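Local coordinates for DNA endonuclease I-CvuI (Chlorella vulgaris, PDB 5A78), which probably acts as a LAGLIDADG homing endonuclease that cuts DNA so that its own intron can spread, at residues Ala16-Ala21 with Val47-Thr52; Thr90-Leu95 with Leu107-Ile112. All blocks are in the same frame, centred on the assembly; numbering follows the deposited sequence.

Contact 1 (Ala16-Ala21 with Val47-Thr52). With MG (magnesium ion), chain E; nucleotides of chain D.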
ATOM      1  N   ALA B  16      -9.324  -0.038   3.187  1.00 35.90           N
ATOM      2  CA  ALA B  16      -9.234   1.119   2.328  1.00 38.80           C
ATOM      3  C   ALA B  16      -7.789   1.611   2.343  1.00 37.06           C
ATOM      4  O   ALA B  16      -7.201   1.905   1.289  1.00 34.81           O
ATOM      5  CB  ALA B  16     -10.202   2.220   2.780  1.00 41.35           C
ATOM      6  N   GLY B  17      -7.221   1.672   3.547  1.00 35.39           N
ATOM      7  CA  GLY B  17      -5.841   2.070   3.711  1.00 34.89           C
ATOM      8  C   GLY B  17      -4.966   1.255   2.782  1.00 35.11           C
ATOM      9  O   GLY B  17      -4.156   1.807   2.045  1.00 36.65           O
ATOM     10  N   PHE B  18      -5.172  -0.059   2.780  1.00 32.53           N
ATOM     11  CA  PHE B  18      -4.328  -0.967   2.014  1.00 32.34           C
ATOM     12  C   PHE B  18      -4.508  -0.835   0.499  1.00 34.23           C
ATOM     13  O   PHE B  18      -3.527  -0.736  -0.253  1.00 31.07           O
ATOM     14  CB  PHE B  18      -4.610  -2.395   2.456  1.00 34.24           C
ATOM     15  CG  PHE B  18      -3.493  -3.331   2.192  1.00 33.10           C
ATOM     16  CD1 PHE B  18      -2.400  -3.363   3.042  1.00 37.57           C
ATOM     17  CD2 PHE B  18      -3.536  -4.203   1.116  1.00 38.90           C
ATOM     18  CE1 PHE B  18      -1.353  -4.234   2.826  1.00 39.64           C
ATOM     19  CE2 PHE B  18      -2.495  -5.088   0.888  1.00 43.82           C
ATOM     20  CZ  PHE B  18      -1.397  -5.096   1.752  1.00 45.30           C
ATOM     21  N   VAL B  19      -5.762  -0.852   0.057  1.00 32.97           N
ATOM     22  CA  VAL B  19      -6.082  -0.629  -1.343  1.00 35.17           C
ATOM     23  C   VAL B  19      -5.438   0.674  -1.856  1.00 38.41           C
ATOM     24  O   VAL B  19      -4.840   0.697  -2.938  1.00 38.70           O
ATOM     25  CB  VAL B  19      -7.625  -0.588  -1.561  1.00 37.99           C
ATOM     26  CG1 VAL B  19      -7.986   0.000  -2.924  1.00 32.94           C
ATOM     27  CG2 VAL B  19      -8.232  -1.981  -1.373  1.00 39.51           C
ATOM     28  N   ASP B  20      -5.526   1.747  -1.073  1.00 34.76           N
ATOM     29  CA  ASP B  20      -5.010   3.038  -1.529  1.00 37.93           C
ATOM     30  C   ASP B  20      -3.530   2.965  -1.911  1.00 41.34           C
ATOM     31  O   ASP B  20      -3.068   3.698  -2.790  1.00 42.91           O
ATOM     32  CB  ASP B  20      -5.224   4.117  -0.463  1.00 37.64           C
ATOM     33  CG  ASP B  20      -6.434   4.970  -0.749  1.00 38.84           C
ATOM     34  OD1 ASP B  20      -6.825   5.034  -1.928  1.00 42.22           O
ATOM     35  OD2 ASP B  20      -7.001   5.573   0.184  1.00 39.23           O
ATOM     36  N   ALA B  21      -2.788   2.065  -1.268  1.00 38.19           N
ATOM     37  CA  ALA B  21      -1.366   1.951  -1.552  1.00 39.65           C
ATOM     38  C   ALA B  21      -1.066   0.807  -2.516  1.00 38.67           C
ATOM     39  O   ALA B  21      -0.181   0.926  -3.359  1.00 42.29           O
ATOM     40  CB  ALA B  21      -0.579   1.781  -0.259  1.00 39.69           C
ATOM     41  N   VAL B  47      -6.042  -6.343  -5.493  1.00 35.90           N
ATOM     42  CA  VAL B  47      -5.066  -6.008  -4.467  1.00 39.14           C
ATOM     43  C   VAL B  47      -3.894  -6.985  -4.594  1.00 42.87           C
ATOM     44  O   VAL B  47      -4.097  -8.195  -4.732  1.00 36.74           O
ATOM     45  CB  VAL B  47      -5.694  -6.068  -3.052  1.00 34.97           C
ATOM     46  CG1 VAL B  47      -4.652  -6.313  -1.999  1.00 37.26           C
ATOM     47  CG2 VAL B  47      -6.468  -4.807  -2.760  1.00 31.39           C
ATOM     48  N   PHE B  48      -2.675  -6.450  -4.588  1.00 40.66           N
ATOM     49  CA  PHE B  48      -1.496  -7.244  -4.898  1.00 40.12           C
ATOM     50  C   PHE B  48      -0.692  -7.562  -3.672  1.00 43.00           C
ATOM     51  O   PHE B  48      -0.593  -6.755  -2.756  1.00 47.34           O
ATOM     52  CB  PHE B  48      -0.608  -6.531  -5.912  1.00 39.44           C
ATOM     53  CG  PHE B  48      -1.312  -6.208  -7.185  1.00 43.61           C
ATOM     54  CD1 PHE B  48      -1.449  -7.165  -8.180  1.00 43.52           C
ATOM     55  CD2 PHE B  48      -1.864  -4.958  -7.382  1.00 44.09           C
ATOM     56  CE1 PHE B  48      -2.113  -6.870  -9.359  1.00 40.03           C
ATOM     57  CE2 PHE B  48      -2.529  -4.664  -8.551  1.00 44.37           C
ATOM     58  CZ  PHE B  48      -2.651  -5.623  -9.538  1.00 40.54           C
ATOM     59  N   GLN B  49      -0.121  -8.758  -3.658  1.00 45.02           N
ATOM     60  CA  GLN B  49       0.790  -9.150  -2.599  1.00 44.35           C
ATOM     61  C   GLN B  49       1.740 -10.214  -3.093  1.00 44.65           C
ATOM     62  O   GLN B  49       1.406 -11.001  -3.983  1.00 44.99           O
ATOM     63  CB  GLN B  49       0.036  -9.651  -1.373  1.00 37.93           C
ATOM     64  CG  GLN B  49       0.617  -9.137  -0.055  1.00 46.41           C
ATOM     65  CD  GLN B  49       0.833  -7.626  -0.030  1.00 50.85           C
ATOM     66  OE1 GLN B  49      -0.112  -6.842  -0.145  1.00 53.97           O
ATOM     67  NE2 GLN B  49       2.072  -7.215   0.153  1.00 49.57           N
ATOM     68  N   SER B  50       2.943 -10.202  -2.531  1.00 45.02           N
ATOM     69  CA  SER B  50       3.901 -11.266  -2.766  1.00 48.22           C
ATOM     70  C   SER B  50       3.351 -12.552  -2.170  1.00 45.91           C
ATOM     71  O   SER B  50       2.800 -12.550  -1.063  1.00 45.18           O
ATOM     72  CB  SER B  50       5.267 -10.926  -2.154  1.00 48.69           C
ATOM     73  OG  SER B  50       6.058 -12.096  -2.016  1.00 48.48           O
ATOM     74  N   THR B  51       3.507 -13.647  -2.904  1.00 46.89           N
ATOM     75  CA  THR B  51       3.029 -14.947  -2.450  1.00 49.25           C
ATOM     76  C   THR B  51       3.682 -15.343  -1.120  1.00 49.21           C
ATOM     77  O   THR B  51       3.174 -16.223  -0.425  1.00 52.52           O
ATOM     78  CB  THR B  51       3.283 -16.037  -3.527  1.00 50.77           C
ATOM     79  OG1 THR B  51       2.704 -15.615  -4.774  1.00 49.08           O
ATOM     80  CG2 THR B  51       2.666 -17.375  -3.126  1.00 48.65           C
ATOM     81  N   THR B  52       4.784 -14.678  -0.757  1.00 49.13           N
ATOM     82  CA  THR B  52       5.441 -14.898   0.539  1.00 51.83           C
ATOM     83  C   THR B  52       4.390 -14.777   1.621  1.00 51.41           C
ATOM     84  O   THR B  52       4.371 -15.536   2.586  1.00 50.39           O
ATOM     85  CB  THR B  52       6.578 -13.857   0.844  1.00 53.36           C
ATOM     86  OG1 THR B  52       6.114 -12.525   0.573  1.00 52.44           O
ATOM     87  CG2 THR B  52       7.814 -14.115  -0.019  1.00 47.85           C
TER
HETATM   88 MG    MG E1164       1.251   2.440  -4.297  1.00 51.13          MG
ATOM     89  P    DG D  15       2.135  -1.039  -6.432  1.00 69.71           P
ATOM     90  OP1  DG D  15       2.752  -0.350  -7.609  1.00 54.20           O
ATOM     91  OP2  DG D  15       1.927  -0.244  -5.193  1.00 58.40           O
ATOM     92  O5'  DG D  15       0.763  -1.753  -6.879  1.00 54.11           O
ATOM     93  C5'  DG D  15      -0.290  -0.987  -7.459  1.00 49.08           C
ATOM     94  C4'  DG D  15      -0.082  -0.792  -8.951  1.00 45.27           C
ATOM     95  O4'  DG D  15       0.782  -1.821  -9.518  1.00 45.58           O
ATOM     96  C3'  DG D  15      -1.355  -0.814  -9.779  1.00 46.86           C
ATOM     97  O3'  DG D  15      -1.320   0.277 -10.639  1.00 48.06           O
ATOM     98  C2'  DG D  15      -1.279  -2.144 -10.548  1.00 44.25           C
ATOM     99  C1'  DG D  15       0.216  -2.284 -10.742  1.00 45.39           C
ATOM    100  N9   DG D  15       0.673  -3.662 -10.964  1.00 43.19           N
ATOM    101  C8   DG D  15       0.481  -4.735 -10.128  1.00 42.86           C
ATOM    102  N7   DG D  15       1.042  -5.836 -10.554  1.00 42.67           N
ATOM    103  C5   DG D  15       1.659  -5.468 -11.743  1.00 41.30           C
ATOM    104  C6   DG D  15       2.425  -6.239 -12.647  1.00 41.01           C
ATOM    105  O6   DG D  15       2.707  -7.436 -12.584  1.00 41.12           O
ATOM    106  N1   DG D  15       2.872  -5.483 -13.724  1.00 41.22           N
ATOM    107  C2   DG D  15       2.610  -4.155 -13.914  1.00 37.68           C
ATOM    108  N2   DG D  15       3.134  -3.607 -15.023  1.00 35.56           N
ATOM    109  N3   DG D  15       1.893  -3.411 -13.075  1.00 39.33           N
ATOM    110  C4   DG D  15       1.449  -4.132 -12.012  1.00 40.21           C
ATOM    111  P    DC D  14       4.447  -6.280  -2.238  1.00 49.78           P
ATOM    112  OP1  DC D  14       4.015  -5.238  -1.275  1.00 42.91           O
ATOM    113  OP2  DC D  14       4.621  -7.679  -1.777  1.00 47.23           O
ATOM    114  O5'  DC D  14       3.458  -6.346  -3.518  1.00 51.83           O
ATOM    115  C5'  DC D  14       2.718  -5.203  -3.946  1.00 44.68           C
ATOM    116  C4'  DC D  14       3.439  -4.459  -5.064  1.00 47.94           C
ATOM    117  O4'  DC D  14       4.156  -5.367  -5.947  1.00 46.74           O
ATOM    118  C3'  DC D  14       2.546  -3.604  -5.992  1.00 43.86           C
ATOM    119  O3'  DC D  14       3.063  -2.279  -6.006  1.00 49.21           O
ATOM    120  C2'  DC D  14       2.719  -4.276  -7.366  1.00 41.25           C
ATOM    121  C1'  DC D  14       4.142  -4.756  -7.217  1.00 45.77           C
ATOM    122  N1   DC D  14       4.683  -5.697  -8.292  1.00 45.67           N
ATOM    123  C2   DC D  14       4.844  -5.232  -9.608  1.00 39.71           C
ATOM    124  O2   DC D  14       4.487  -4.095  -9.885  1.00 40.17           O
ATOM    125  N3   DC D  14       5.380  -6.056 -10.539  1.00 39.51           N
ATOM    126  C4   DC D  14       5.761  -7.293 -10.200  1.00 43.25           C
ATOM    127  N4   DC D  14       6.282  -8.072 -11.154  1.00 43.97           N
ATOM    128  C5   DC D  14       5.629  -7.783  -8.864  1.00 42.41           C
ATOM    129  C6   DC D  14       5.100  -6.957  -7.951  1.00 44.45           C
TER
HETATM  130  O   HOH W   1      -0.920   3.515  -3.479  1.00 30.00           O

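Contact 2 (Thr90-Leu95 with Leu107-Ile112)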
ATOM      1  N   THR B  90     -18.663  -4.018  -2.669  1.00 38.60           N
ATOM      2  CA  THR B  90     -17.380  -3.820  -2.009  1.00 44.10           C
ATOM      3  C   THR B  90     -16.990  -2.327  -1.963  1.00 43.25           C
ATOM      4  O   THR B  90     -16.412  -1.841  -0.980  1.00 39.71           O
ATOM      5  CB  THR B  90     -16.277  -4.649  -2.706  1.00 42.35           C
ATOM      6  OG1 THR B  90     -16.558  -6.050  -2.541  1.00 44.00           O
ATOM      7  CG2 THR B  90     -14.918  -4.350  -2.109  1.00 40.03           C
ATOM      8  N   LEU B  91     -17.329  -1.592  -3.014  1.00 38.75           N
ATOM      9  CA  LEU B  91     -16.912  -0.200  -3.097  1.00 42.17           C
ATOM     10  C   LEU B  91     -17.627   0.687  -2.084  1.00 43.39           C
ATOM     11  O   LEU B  91     -17.002   1.574  -1.481  1.00 39.17           O
ATOM     12  CB  LEU B  91     -17.109   0.334  -4.514  1.00 35.79           C
ATOM     13  CG  LEU B  91     -16.011  -0.176  -5.449  1.00 37.37           C
ATOM     14  CD1 LEU B  91     -16.020   0.513  -6.788  1.00 38.31           C
ATOM     15  CD2 LEU B  91     -14.645  -0.012  -4.788  1.00 41.72           C
ATOM     16  N   GLU B  92     -18.918   0.431  -1.882  1.00 41.80           N
ATOM     17  CA  GLU B  92     -19.721   1.188  -0.922  1.00 45.63           C
ATOM     18  C   GLU B  92     -19.261   0.942   0.510  1.00 44.73           C
ATOM     19  O   GLU B  92     -19.601   1.695   1.420  1.00 46.98           O
ATOM     20  CB  GLU B  92     -21.205   0.828  -1.051  1.00 49.95           C
ATOM     21  CG  GLU B  92     -21.587   0.350  -2.434  1.00 50.96           C
ATOM     22  CD  GLU B  92     -23.074   0.419  -2.732  1.00 57.51           C
ATOM     23  OE1 GLU B  92     -23.879   0.053  -1.844  1.00 67.08           O
ATOM     24  OE2 GLU B  92     -23.438   0.830  -3.860  1.00 52.30           O
ATOM     25  N   LYS B  93     -18.503  -0.125   0.715  1.00 45.49           N
ATOM     26  CA  LYS B  93     -17.977  -0.394   2.036  1.00 42.78           C
ATOM     27  C   LYS B  93     -16.649   0.323   2.211  1.00 42.71           C
ATOM     28  O   LYS B  93     -16.286   0.670   3.324  1.00 47.31           O
ATOM     29  CB  LYS B  93     -17.840  -1.901   2.266  1.00 43.61           C
ATOM     30  CG  LYS B  93     -19.185  -2.600   2.454  1.00 46.24           C
ATOM     31  CD  LYS B  93     -19.036  -4.107   2.635  1.00 45.60           C
ATOM     32  CE  LYS B  93     -18.297  -4.717   1.460  1.00 47.32           C
ATOM     33  NZ  LYS B  93     -19.077  -5.805   0.784  1.00 45.91           N
ATOM     34  N   LEU B  94     -15.940   0.561   1.111  1.00 40.75           N
ATOM     35  CA  LEU B  94     -14.638   1.229   1.166  1.00 41.80           C
ATOM     36  C   LEU B  94     -14.720   2.740   0.964  1.00 41.71           C
ATOM     37  O   LEU B  94     -13.949   3.497   1.556  1.00 36.09           O
ATOM     38  CB  LEU B  94     -13.695   0.636   0.118  1.00 37.83           C
ATOM     39  CG  LEU B  94     -13.352  -0.829   0.341  1.00 42.72           C
ATOM     40  CD1 LEU B  94     -12.291  -1.269  -0.652  1.00 43.91           C
ATOM     41  CD2 LEU B  94     -12.891  -1.036   1.779  1.00 40.05           C
ATOM     42  N   LEU B  95     -15.658   3.150   0.112  1.00 43.77           N
ATOM     43  CA  LEU B  95     -15.827   4.535  -0.338  1.00 36.33           C
ATOM     44  C   LEU B  95     -15.649   5.616   0.728  1.00 39.50           C
ATOM     45  O   LEU B  95     -14.845   6.520   0.531  1.00 40.88           O
ATOM     46  CB  LEU B  95     -17.204   4.678  -0.983  1.00 44.58           C
ATOM     47  CG  LEU B  95     -17.352   5.486  -2.256  1.00 43.49           C
ATOM     48  CD1 LEU B  95     -16.199   5.213  -3.197  1.00 41.29           C
ATOM     49  CD2 LEU B  95     -18.657   5.047  -2.877  1.00 49.41           C
ATOM     50  N   LEU B 107     -16.191   6.623 -10.244  1.00 37.07           N
ATOM     51  CA  LEU B 107     -16.441   6.469 -11.674  1.00 34.04           C
ATOM     52  C   LEU B 107     -16.942   5.058 -11.971  1.00 39.64           C
ATOM     53  O   LEU B 107     -17.973   4.881 -12.633  1.00 44.03           O
ATOM     54  CB  LEU B 107     -15.179   6.775 -12.484  1.00 36.11           C
ATOM     55  CG  LEU B 107     -14.820   8.267 -12.592  1.00 39.07           C
ATOM     56  CD1 LEU B 107     -13.605   8.495 -13.480  1.00 38.55           C
ATOM     57  CD2 LEU B 107     -15.999   9.080 -13.095  1.00 38.94           C
ATOM     58  N   VAL B 108     -16.215   4.064 -11.457  1.00 36.39           N
ATOM     59  CA  VAL B 108     -16.557   2.657 -11.633  1.00 34.38           C
ATOM     60  C   VAL B 108     -17.956   2.325 -11.099  1.00 34.26           C
ATOM     61  O   VAL B 108     -18.648   1.487 -11.672  1.00 32.84           O
ATOM     62  CB  VAL B 108     -15.487   1.740 -10.955  1.00 32.88           C
ATOM     63  CG1 VAL B 108     -16.064   0.383 -10.577  1.00 32.93           C
ATOM     64  CG2 VAL B 108     -14.274   1.572 -11.867  1.00 32.13           C
ATOM     65  N   LEU B 109     -18.390   2.981 -10.023  1.00 32.94           N
ATOM     66  CA  LEU B 109     -19.733   2.714  -9.512  1.00 32.92           C
ATOM     67  C   LEU B 109     -20.776   3.068 -10.564  1.00 42.60           C
ATOM     68  O   LEU B 109     -21.807   2.381 -10.707  1.00 42.92           O
ATOM     69  CB  LEU B 109     -20.028   3.488  -8.228  1.00 32.74           C
ATOM     70  CG  LEU B 109     -19.900   2.769  -6.880  1.00 36.88           C
ATOM     71  CD1 LEU B 109     -18.527   2.972  -6.279  1.00 32.67           C
ATOM     72  CD2 LEU B 109     -20.977   3.240  -5.914  1.00 36.22           C
ATOM     73  N   GLN B 110     -20.512   4.135 -11.314  1.00 39.48           N
ATOM     74  CA  GLN B 110     -21.463   4.557 -12.317  1.00 42.51           C
ATOM     75  C   GLN B 110     -21.254   3.893 -13.666  1.00 42.98           C
ATOM     76  O   GLN B 110     -22.098   4.029 -14.559  1.00 40.82           O
ATOM     77  CB  GLN B 110     -21.434   6.070 -12.443  1.00 47.65           C
ATOM     78  CG  GLN B 110     -22.311   6.670 -11.384  1.00 48.08           C
ATOM     79  CD  GLN B 110     -22.303   8.134 -11.426  1.00 45.37           C
ATOM     80  OE1 GLN B 110     -21.682   8.722 -12.303  1.00 51.74           O
ATOM     81  NE2 GLN B 110     -22.980   8.758 -10.473  1.00 52.89           N
ATOM     82  N   ILE B 111     -20.151   3.160 -13.817  1.00 39.79           N
ATOM     83  CA  ILE B 111     -20.082   2.203 -14.915  1.00 38.51           C
ATOM     84  C   ILE B 111     -20.998   1.038 -14.582  1.00 37.49           C
ATOM     85  O   ILE B 111     -21.644   0.468 -15.460  1.00 39.33           O
ATOM     86  CB  ILE B 111     -18.667   1.666 -15.177  1.00 35.32           C
ATOM     87  CG1 ILE B 111     -17.674   2.808 -15.417  1.00 33.02           C
ATOM     88  CG2 ILE B 111     -18.683   0.725 -16.378  1.00 34.27           C
ATOM     89  CD1 ILE B 111     -16.357   2.350 -16.057  1.00 27.15           C
ATOM     90  N   ILE B 112     -21.055   0.677 -13.305  1.00 37.74           N
ATOM     91  CA  ILE B 112     -21.856  -0.471 -12.905  1.00 40.30           C
ATOM     92  C   ILE B 112     -23.323  -0.126 -13.121  1.00 41.30           C
ATOM     93  O   ILE B 112     -24.142  -0.992 -13.458  1.00 38.87           O
ATOM     94  CB  ILE B 112     -21.598  -0.881 -11.441  1.00 35.67           C
ATOM     95  CG1 ILE B 112     -20.181  -1.453 -11.290  1.00 38.66           C
ATOM     96  CG2 ILE B 112     -22.620  -1.913 -10.963  1.00 31.91           C
ATOM     97  CD1 ILE B 112     -19.742  -1.650  -9.839  1.00 32.66           C
TER

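Contact 1 (Ala16-Ala21 with Val47-Thr52)
Phe-18 and Val-47 meet because both send a side-chain carbon anti to the backbone N: CG of Phe-18 (chi1 -156°) carries the ring out from the helix, and CG1 of Val-47 (chi1 156°) comes to the ring's edge, 3.8 Å from Phe-18 CE2. The other branch of Val-47, CG2, packs across Val-19 at 3.6 Å from Val-19 CG2, so one beta-branched residue serves two helix neighbours; flat and branched apolar groups suit this buried junction, where helix 16-21 crosses strand 47-50 at 82°. Val-47 also touches Leu-57 and Ile-60 of helix 55-64. The next residue, Phe-48, turns to the DNA: C8 of nucleotide DG15 of chain D lies over the centre of one face of its ring, 3.3 Å from Phe-48 CZ. A serine in place of Phe-48 would probably leave the imidazole part of that guanine without its aromatic support. Farther along, Ser-50 N donates a hydrogen bond to OP2 of nucleotide DC14 of chain D (3.1 Å), a hold on the phosphate made by the backbone N-H. Near the C-terminal end of helix 6-22, Ala-21 O binds magnesium at 2.3 Å, with a water, Asp-22 of the second subunit and a DNA phosphate as further ligands. Paired LAGLIDADG helices carrying metal to the DNA backbone, beside strands laid against DNA, are the hallmark of this endonuclease family.

Contact 2 (Thr90-Leu95 with Leu107-Ile112)
Val-108 touches Leu-91 across the two helices, and it is the first residue of segment 107-112 to do so. Its CG1, placed anti to the backbone N (chi1 155°), comes to 3.8 Å from Leu-91 CD1, and the two side chains cross at about a right angle. A short, branched valine suits this place, since one methyl is enough to meet the leucine's tip; the axes of helix segments 90-94 and 107-112 are 11.0 Å from each other and run nearly antiparallel, at 150°.

Leu-109 comes next and has the largest share of the contact. Its CD1 lies 3.5 Å from Leu-91 CB and reaches Leu-91 CD1 as well, the two leucines sliding past each other in opposite directions. From one turn further along the first segment, Leu-95 meets the same methyl tip to tip, with Leu-95 CD2 at 4.0 Å from Leu-109 CD1. The second methyl, CD2, turns to the more open margin, where Glu-92 OE2 passes at 4.0 Å from Leu-109 CD2. That carboxylate atom takes a hydrogen bond from Gln-88, one turn back on its own helix, and the charged group lies at the exposed margin, as suits a carboxylate, while the methyl CD1 of Leu-109 packs inward. No hydrogen bond joins the two segments; what they share is apolar packing.

Beyond the pair, Leu-91 and Val-108 both rest on Ile-25 of strand 23-31, and Leu-91 also meets Leu-45 of strand 39-50. Farther along, Ile-111 faces Val-41, Val-43 and Ala-27 on the sheet and Leu-130 of helix 121-136, which places helices 84-94 and 102-114 side by side over the antiparallel sheet.

In the fold
The touching residues of contact 1 are all buried in the assembly, with DNA, metal and the second subunit included, whereas contact 2 is partly buried and touches no other protein chain. They share strand 39-50: contact 1 uses its C-terminal end, while the helices of contact 2 rest on earlier residues of it. Both join their segments mainly by apolar packing, with no hydrogen bond across, but only contact 1 adds a backbone metal ligand and phosphate contacts, as suits its place on the DNA- and metal-binding side of the fold. The two meet through Leu-94, whose methyls pack against Ala-16 and Val-19, linking the LAGLIDADG helix to helix 84-94, although the centres of the two contacts lie about 18 Å apart.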